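Local coordinates for protein coenzyme A transferase (Yersinia pestis, PDB 3QLI) that probably transfers coenzyme A between carboxylic acids such as acetate, and can form a covalent link with coenzyme A, at residues R71-E76 against E137-D142; S223-I228 against P246-G251; T280-R283 against D287-R290. All coordinates share one frame; numbering follows the deposited sequence.

In the fold
From the N terminus, interaction 1 comes first: the 60 residues between R71-E76 and E137-D142 leave strand 70-74, include strand 94-98 and return through helix 131-139, which lies against the parallel sheet of the N-terminal half. Interaction 2 closes a much shorter loop in the second half, where 17 residues that include strand 237-240 join two helices beside the other sheet. Interaction 3 closes the shortest, with three residues between T280-R283 and D287-R290 in the loop leading to strand 291-293. The three follow one another in series, none nesting or crossing. Interactions 1 and 2 lie on opposite sides of the chain's centre, their centres 36 Å apart.

Interaction 1: residues R71-E76 against E137-D142; sequences RVYYFE and EEIGID
The parallel sheet of the N-terminal half receives helix 131-139 here, through Y73 of strand 70-74, I139, the last residue of the helix, and I141 in the loop just beyond it. I139 lays its branch methyl CG2 over one face of the Y73 ring, 3.6 Å from the centroid and only 13° off the ring normal, which makes a CH-pi contact. Its closest ring atom is CZ, with I139 CG2 to Y73 CZ at 3.5 Å. The second arm of the isoleucine follows the same ring, its CD1 lying 3.7 Å from Y73 CD1. A beta-branched residue suits the place because CG2 sits over the centre of the face, while CD1, on the same side of the ring, lies beyond its rim near Y73 CD1 and CE1: with CG2 anti to the backbone N, CG1 is left beside it, carrying CD1 there. I141 adds a looser contact, its CD1 standing 4.4 Å from Y73 CB.

The tyrosine hydroxyl gives the ring a polar tether. R71, two residues earlier on the strand, donates NH1 to Y73 OH over 3.0 Å, with the oxygen close to the guanidinium plane. R71 NH1 also forms a salt bridge with E428 of the second subunit, so one guanidinium joins the tyrosine to the dimer interface. Y97 and H41 from the adjoining strands also pack against the Y73 ring.

G140 is the first residue after the helix to leave helical angles and has a positive phi of 88°, a conformation in which a side chain would press on the preceding carbonyl; glycine therefore turns the chain toward I141 and strand 143-148. Apolar packing of a helix on a parallel sheet, followed by a glycine turn into the next strand, is typical of the Rossmann-like alpha/beta architecture of this family.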
# COMPACT_ATOMS: atom_id res chain seq x y z
N ARG A 71 -17.24 -13.22 -20.28
CA ARG A 71 -16.50 -12.98 -19.05
C ARG A 71 -17.32 -12.02 -18.20
O ARG A 71 -17.78 -11.00 -18.70
CB ARG A 71 -15.15 -12.36 -19.35
CG ARG A 71 -14.16 -13.28 -20.03
CD ARG A 71 -12.80 -12.61 -20.09
NE ARG A 71 -11.80 -13.46 -20.72
CZ ARG A 71 -10.51 -13.15 -20.79
NH1 ARG A 71 -10.07 -12.01 -20.27
NH2 ARG A 71 -9.66 -13.99 -21.38
N VAL A 72 -17.50 -12.34 -16.92
CA VAL A 72 -18.19 -11.43 -16.02
C VAL A 72 -17.21 -10.98 -14.95
O VAL A 72 -16.71 -11.80 -14.16
CB VAL A 72 -19.43 -12.08 -15.38
CG1 VAL A 72 -20.12 -11.09 -14.40
CG2 VAL A 72 -20.41 -12.54 -16.46
N TYR A 73 -16.94 -9.67 -14.95
CA TYR A 73 -16.02 -9.04 -14.01
C TYR A 73 -16.84 -8.36 -12.90
O TYR A 73 -17.69 -7.53 -13.20
CB TYR A 73 -15.17 -8.00 -14.73
CG TYR A 73 -14.15 -8.54 -15.70
CD1 TYR A 73 -12.81 -8.69 -15.32
CD2 TYR A 73 -14.50 -8.87 -17.02
CE1 TYR A 73 -11.85 -9.17 -16.23
CE2 TYR A 73 -13.55 -9.36 -17.92
CZ TYR A 73 -12.23 -9.51 -17.52
OH TYR A 73 -11.28 -9.99 -18.42
N TYR A 74 -16.58 -8.68 -11.64
CA TYR A 74 -17.47 -8.21 -10.58
C TYR A 74 -16.86 -8.33 -9.19
O TYR A 74 -15.88 -9.07 -9.01
CB TYR A 74 -18.78 -9.02 -10.63
CG TYR A 74 -18.55 -10.47 -10.26
CD1 TYR A 74 -18.84 -10.93 -8.99
CD2 TYR A 74 -18.01 -11.36 -11.18
CE1 TYR A 74 -18.60 -12.25 -8.64
CE2 TYR A 74 -17.76 -12.69 -10.84
CZ TYR A 74 -18.06 -13.13 -9.57
OH TYR A 74 -17.80 -14.44 -9.22
N PHE A 75 -17.48 -7.65 -8.22
CA PHE A 75 -17.07 -7.64 -6.82
C PHE A 75 -18.29 -7.90 -5.92
O PHE A 75 -19.42 -7.64 -6.31
CB PHE A 75 -16.57 -6.25 -6.43
CG PHE A 75 -15.19 -5.91 -6.93
CD1 PHE A 75 -14.08 -6.11 -6.14
CD2 PHE A 75 -15.02 -5.34 -8.18
CE1 PHE A 75 -12.82 -5.78 -6.59
CE2 PHE A 75 -13.77 -5.01 -8.64
CZ PHE A 75 -12.66 -5.23 -7.84
N GLU A 76 -18.05 -8.39 -4.70
CA GLU A 76 -19.12 -8.61 -3.73
C GLU A 76 -20.34 -9.43 -4.16
O GLU A 76 -21.45 -8.92 -4.23
CB GLU A 76 -19.57 -7.27 -3.12
CG GLU A 76 -20.10 -7.39 -1.70
CD GLU A 76 -19.10 -8.03 -0.75
OE1 GLU A 76 -17.88 -7.85 -0.95
OE2 GLU A 76 -19.54 -8.71 0.20
N GLU A 137 -10.97 0.82 -18.34
CA GLU A 137 -9.82 1.12 -19.20
C GLU A 137 -8.96 -0.10 -19.54
O GLU A 137 -8.87 -0.46 -20.70
CB GLU A 137 -8.98 2.26 -18.62
CG GLU A 137 -9.72 3.60 -18.68
CD GLU A 137 -8.97 4.75 -18.03
OE1 GLU A 137 -7.73 4.68 -17.87
OE2 GLU A 137 -9.64 5.75 -17.68
N GLU A 138 -8.34 -0.75 -18.56
CA GLU A 138 -7.51 -1.90 -18.89
C GLU A 138 -8.34 -3.07 -19.38
O GLU A 138 -7.98 -3.74 -20.35
CB GLU A 138 -6.65 -2.34 -17.71
CG GLU A 138 -5.32 -1.57 -17.61
CD GLU A 138 -5.44 -0.36 -16.73
OE1 GLU A 138 -6.59 0.09 -16.48
OE2 GLU A 138 -4.40 0.16 -16.28
N ILE A 139 -9.46 -3.32 -18.72
CA ILE A 139 -10.29 -4.47 -19.06
C ILE A 139 -11.29 -4.13 -20.15
O ILE A 139 -11.33 -4.78 -21.20
CB ILE A 139 -11.02 -5.00 -17.81
CG1 ILE A 139 -9.99 -5.54 -16.81
CG2 ILE A 139 -12.06 -6.05 -18.21
CD1 ILE A 139 -10.55 -5.75 -15.39
N GLY A 140 -12.11 -3.11 -19.90
CA GLY A 140 -13.09 -2.68 -20.87
C GLY A 140 -14.38 -3.46 -20.66
O GLY A 140 -14.36 -4.68 -20.60
N ILE A 141 -15.49 -2.75 -20.54
CA ILE A 141 -16.77 -3.40 -20.28
C ILE A 141 -17.74 -3.12 -21.42
O ILE A 141 -18.01 -1.97 -21.77
CB ILE A 141 -17.38 -2.93 -18.94
CG1 ILE A 141 -16.45 -3.30 -17.77
CG2 ILE A 141 -18.82 -3.49 -18.76
CD1 ILE A 141 -16.17 -4.81 -17.63
N ASP A 142 -18.26 -4.18 -22.03
CA ASP A 142 -19.20 -4.02 -23.13
C ASP A 142 -20.63 -3.81 -22.64
O ASP A 142 -21.38 -3.01 -23.21
CB ASP A 142 -19.08 -5.23 -24.07
CG ASP A 142 -17.67 -5.40 -24.59
OD1 ASP A 142 -17.27 -4.59 -25.45
OD2 ASP A 142 -16.95 -6.32 -24.14

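Interaction 2: residues S223-I228 against P246-G251; sequences SISHII and PNLVCG
S225 and V249 bring two helices together by apolar contact. The CG2 methyl of V249 lies 3.9 Å from S225 CB, and the backbones come close as well, their CA atoms being only 4.7 Å apart. Serine suits this place because its small CB lets the neighbouring helix approach. L248 shares the same spot from one residue earlier, its CB lying 3.9 Å from S225 CB. One turn further along the first helix, I228 points its CG2 at V249 CG1, with 4.0 Å between these methyls. The two side chains cross at about a right angle. V249 reaches both residues because its methyls diverge: CG1, anti to the backbone N (chi1 172°), goes to I228, while CG2, beside that nitrogen, goes to S225.

The axes of the two segments cross at -53°, 8.7 Å apart at closest approach. Both helices pack against the second sheet of the alpha/beta fold: I228 and V249 meet I335 of strand 332-337, and I228 also rests on strand 377-381. Strand 237-240 lies between the helices in sequence and touches P246 and C250. A244, the first residue of the second helix, one turn before L248, binds coenzyme A, though none is bound to this chain.

No hydrogen bond crosses between the two segments. S225 OG, at chi1 63°, turns back to the carbonyls of Y221 and T222 in its own helix, satisfying a buried hydroxyl while its carbon faces the partner. The backbone bond from I228 N to I224 O spans 3.0 Å, and its counterpart from C250 N to P246 O spans 2.9 Å.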
# COMPACT_ATOMS: atom_id res chain seq x y z
N SER A 223 -16.12 -7.63 25.17
CA SER A 223 -14.88 -6.98 25.58
C SER A 223 -14.27 -6.21 24.41
O SER A 223 -13.80 -5.09 24.57
CB SER A 223 -13.86 -8.01 26.06
OG SER A 223 -12.57 -7.42 26.12
N ILE A 224 -14.26 -6.84 23.24
CA ILE A 224 -13.71 -6.18 22.06
C ILE A 224 -14.43 -4.86 21.74
O ILE A 224 -13.79 -3.86 21.47
CB ILE A 224 -13.71 -7.12 20.86
CG1 ILE A 224 -12.75 -8.29 21.14
CG2 ILE A 224 -13.33 -6.34 19.57
CD1 ILE A 224 -12.73 -9.37 20.04
N SER A 225 -15.76 -4.86 21.78
CA SER A 225 -16.48 -3.63 21.43
C SER A 225 -16.16 -2.50 22.41
O SER A 225 -16.14 -1.34 22.03
CB SER A 225 -17.99 -3.87 21.34
OG SER A 225 -18.51 -4.27 22.59
N HIS A 226 -15.91 -2.84 23.68
CA HIS A 226 -15.55 -1.80 24.65
C HIS A 226 -14.12 -1.28 24.50
O HIS A 226 -13.87 -0.09 24.67
CB HIS A 226 -15.85 -2.23 26.08
CG HIS A 226 -17.31 -2.21 26.39
ND1 HIS A 226 -18.13 -3.31 26.22
CD2 HIS A 226 -18.12 -1.20 26.79
CE1 HIS A 226 -19.37 -2.99 26.54
NE2 HIS A 226 -19.39 -1.72 26.89
N ILE A 227 -13.18 -2.16 24.17
CA ILE A 227 -11.81 -1.71 23.96
C ILE A 227 -11.77 -0.79 22.74
O ILE A 227 -11.15 0.27 22.74
CB ILE A 227 -10.87 -2.89 23.75
CG1 ILE A 227 -10.84 -3.78 25.00
CG2 ILE A 227 -9.46 -2.41 23.38
CD1 ILE A 227 -10.38 -5.20 24.70
N ILE A 228 -12.45 -1.20 21.68
CA ILE A 228 -12.52 -0.38 20.47
C ILE A 228 -13.18 0.95 20.77
O ILE A 228 -12.65 2.01 20.42
CB ILE A 228 -13.29 -1.10 19.36
CG1 ILE A 228 -12.50 -2.32 18.89
CG2 ILE A 228 -13.59 -0.14 18.18
CD1 ILE A 228 -13.19 -3.14 17.82
N PRO A 246 -19.13 -4.83 14.59
CA PRO A 246 -19.44 -3.42 14.30
C PRO A 246 -20.80 -2.96 14.85
O PRO A 246 -20.90 -1.86 15.38
CB PRO A 246 -19.42 -3.35 12.76
CG PRO A 246 -19.22 -4.77 12.27
CD PRO A 246 -18.59 -5.52 13.41
N ASN A 247 -21.84 -3.79 14.73
CA ASN A 247 -23.12 -3.44 15.33
C ASN A 247 -22.98 -3.18 16.84
O ASN A 247 -23.60 -2.25 17.38
CB ASN A 247 -24.16 -4.52 15.07
CG ASN A 247 -24.63 -4.54 13.62
OD1 ASN A 247 -24.17 -3.75 12.79
ND2 ASN A 247 -25.54 -5.46 13.31
N LEU A 248 -22.18 -4.00 17.50
CA LEU A 248 -21.99 -3.87 18.95
C LEU A 248 -21.17 -2.63 19.28
O LEU A 248 -21.43 -1.94 20.27
CB LEU A 248 -21.26 -5.10 19.51
CG LEU A 248 -22.05 -6.06 20.40
CD1 LEU A 248 -23.23 -6.64 19.64
CD2 LEU A 248 -21.14 -7.17 20.91
N VAL A 249 -20.16 -2.36 18.46
CA VAL A 249 -19.36 -1.16 18.64
C VAL A 249 -20.27 0.07 18.53
O VAL A 249 -20.28 0.93 19.41
CB VAL A 249 -18.22 -1.08 17.61
CG1 VAL A 249 -17.52 0.27 17.68
CG2 VAL A 249 -17.24 -2.23 17.83
N CYS A 250 -21.05 0.13 17.45
CA CYS A 250 -22.00 1.22 17.28
C CYS A 250 -22.96 1.34 18.46
O CYS A 250 -23.34 2.45 18.85
CB CYS A 250 -22.79 1.04 15.99
SG CYS A 250 -21.75 1.25 14.54
N GLY A 251 -23.35 0.20 19.02
CA GLY A 251 -24.15 0.19 20.24
C GLY A 251 -23.45 0.92 21.37
O GLY A 251 -24.07 1.71 22.08

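Interaction 3: residues T280-R283 against D287-R290; sequences TNQR and DRGR
Two differently shaped side chains bring Q282 and R288 together: the glutamine bends at chi2 (-52°), bringing its amide back toward the second segment, whereas the arginine runs out extended from CG to NE after leaving the backbone with CG anti to N. They cross at about a right angle, and R288 presents the side of its guanidinium to a single oxygen. Its NE donates to Q282 OE1 over 2.9 Å, and its NH2 reaches the same Q282 OE1 at 3.3 Å along a more bent path. The oxygen sits near the guanidinium plane. Relative to the amide carbonyl, NH2 is in plane while NE stands above it. Q282 O lies 3.0 Å above the R288 guanidinium plane, over its centre; the angles there are poor for hydrogen bonds.

Beside this pair, G289 N donates to N281 O over 3.0 Å, nearly straight at hydrogen but from above the carbonyl plane. G289 belongs to a type II beta turn from D287 to R290, which R290 N closes on D287 O. Its positive phi (89°) would press a side chain on the carbonyl of R288, which suits glycine; G289 CA lies 3.6 Å from Q282 NE2. N281 packs CB against the backbone of this turn, while its OD1 accepts from I261 N and its ND2 bonds to S291. T280 OG1 accepts from Q282 N in an ST turn and also bonds to D258. At the far side, R290 NH2 forms a salt bridge with D287 OD1 at 2.7 Å.

The contact is thus mainly polar, and the positive charge of R288 probably polarises both carbonyls of Q282, one by hydrogen bonding at the guanidinium edge and the other electrostatically across its face.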
# COMPACT_ATOMS: atom_id res chain seq x y z
N THR A 280 -23.18 13.46 13.18
CA THR A 280 -23.60 14.75 12.64
C THR A 280 -22.72 15.20 11.47
O THR A 280 -23.11 16.05 10.68
CB THR A 280 -23.54 15.85 13.70
OG1 THR A 280 -22.17 16.15 13.97
CG2 THR A 280 -24.22 15.41 14.98
N ASN A 281 -21.51 14.64 11.38
CA ASN A 281 -20.57 15.01 10.32
C ASN A 281 -20.11 16.46 10.34
O ASN A 281 -19.51 16.95 9.37
CB ASN A 281 -21.15 14.67 8.94
CG ASN A 281 -21.26 13.17 8.71
OD1 ASN A 281 -20.25 12.48 8.58
ND2 ASN A 281 -22.49 12.67 8.66
N GLN A 282 -20.36 17.15 11.44
CA GLN A 282 -19.99 18.55 11.56
C GLN A 282 -18.50 18.78 11.82
O GLN A 282 -18.02 19.90 11.65
CB GLN A 282 -20.82 19.24 12.65
CG GLN A 282 -22.27 19.43 12.23
CD GLN A 282 -22.38 20.11 10.88
OE1 GLN A 282 -21.69 21.09 10.61
NE2 GLN A 282 -23.22 19.57 10.00
N ARG A 283 -17.76 17.73 12.20
CA ARG A 283 -16.32 17.88 12.45
C ARG A 283 -15.46 17.43 11.26
O ARG A 283 -14.23 17.55 11.31
CB ARG A 283 -15.89 17.14 13.73
CG ARG A 283 -16.78 17.39 14.96
CD ARG A 283 -16.39 18.63 15.76
NE ARG A 283 -17.21 18.76 16.97
CZ ARG A 283 -16.91 18.26 18.16
NH1 ARG A 283 -15.78 17.59 18.34
NH2 ARG A 283 -17.73 18.44 19.20
N ASP A 287 -16.88 16.78 2.77
CA ASP A 287 -18.26 16.31 2.85
C ASP A 287 -18.90 16.67 4.18
O ASP A 287 -19.64 15.88 4.78
CB ASP A 287 -18.31 14.81 2.63
CG ASP A 287 -17.56 14.38 1.38
OD1 ASP A 287 -18.06 14.64 0.27
OD2 ASP A 287 -16.47 13.80 1.52
N ARG A 288 -18.61 17.86 4.67
CA ARG A 288 -19.13 18.23 5.98
C ARG A 288 -20.65 18.15 5.96
O ARG A 288 -21.31 18.59 5.01
CB ARG A 288 -18.64 19.62 6.40
CG ARG A 288 -19.10 20.01 7.81
CD ARG A 288 -18.44 21.32 8.26
NE ARG A 288 -19.11 21.87 9.44
CZ ARG A 288 -18.51 22.62 10.37
NH1 ARG A 288 -17.22 22.91 10.25
NH2 ARG A 288 -19.20 23.07 11.41
N GLY A 289 -21.21 17.57 7.01
CA GLY A 289 -22.66 17.47 7.12
C GLY A 289 -23.27 16.22 6.49
O GLY A 289 -24.47 15.99 6.63
N ARG A 290 -22.47 15.42 5.80
CA ARG A 290 -23.04 14.25 5.13
C ARG A 290 -22.23 12.98 5.37
O ARG A 290 -21.00 13.02 5.43
CB ARG A 290 -23.27 14.51 3.63
CG ARG A 290 -22.00 14.69 2.83
CD ARG A 290 -22.26 15.33 1.47
NE ARG A 290 -21.00 15.60 0.77
CZ ARG A 290 -20.88 16.35 -0.32
NH1 ARG A 290 -21.95 16.91 -0.87
NH2 ARG A 290 -19.68 16.53 -0.86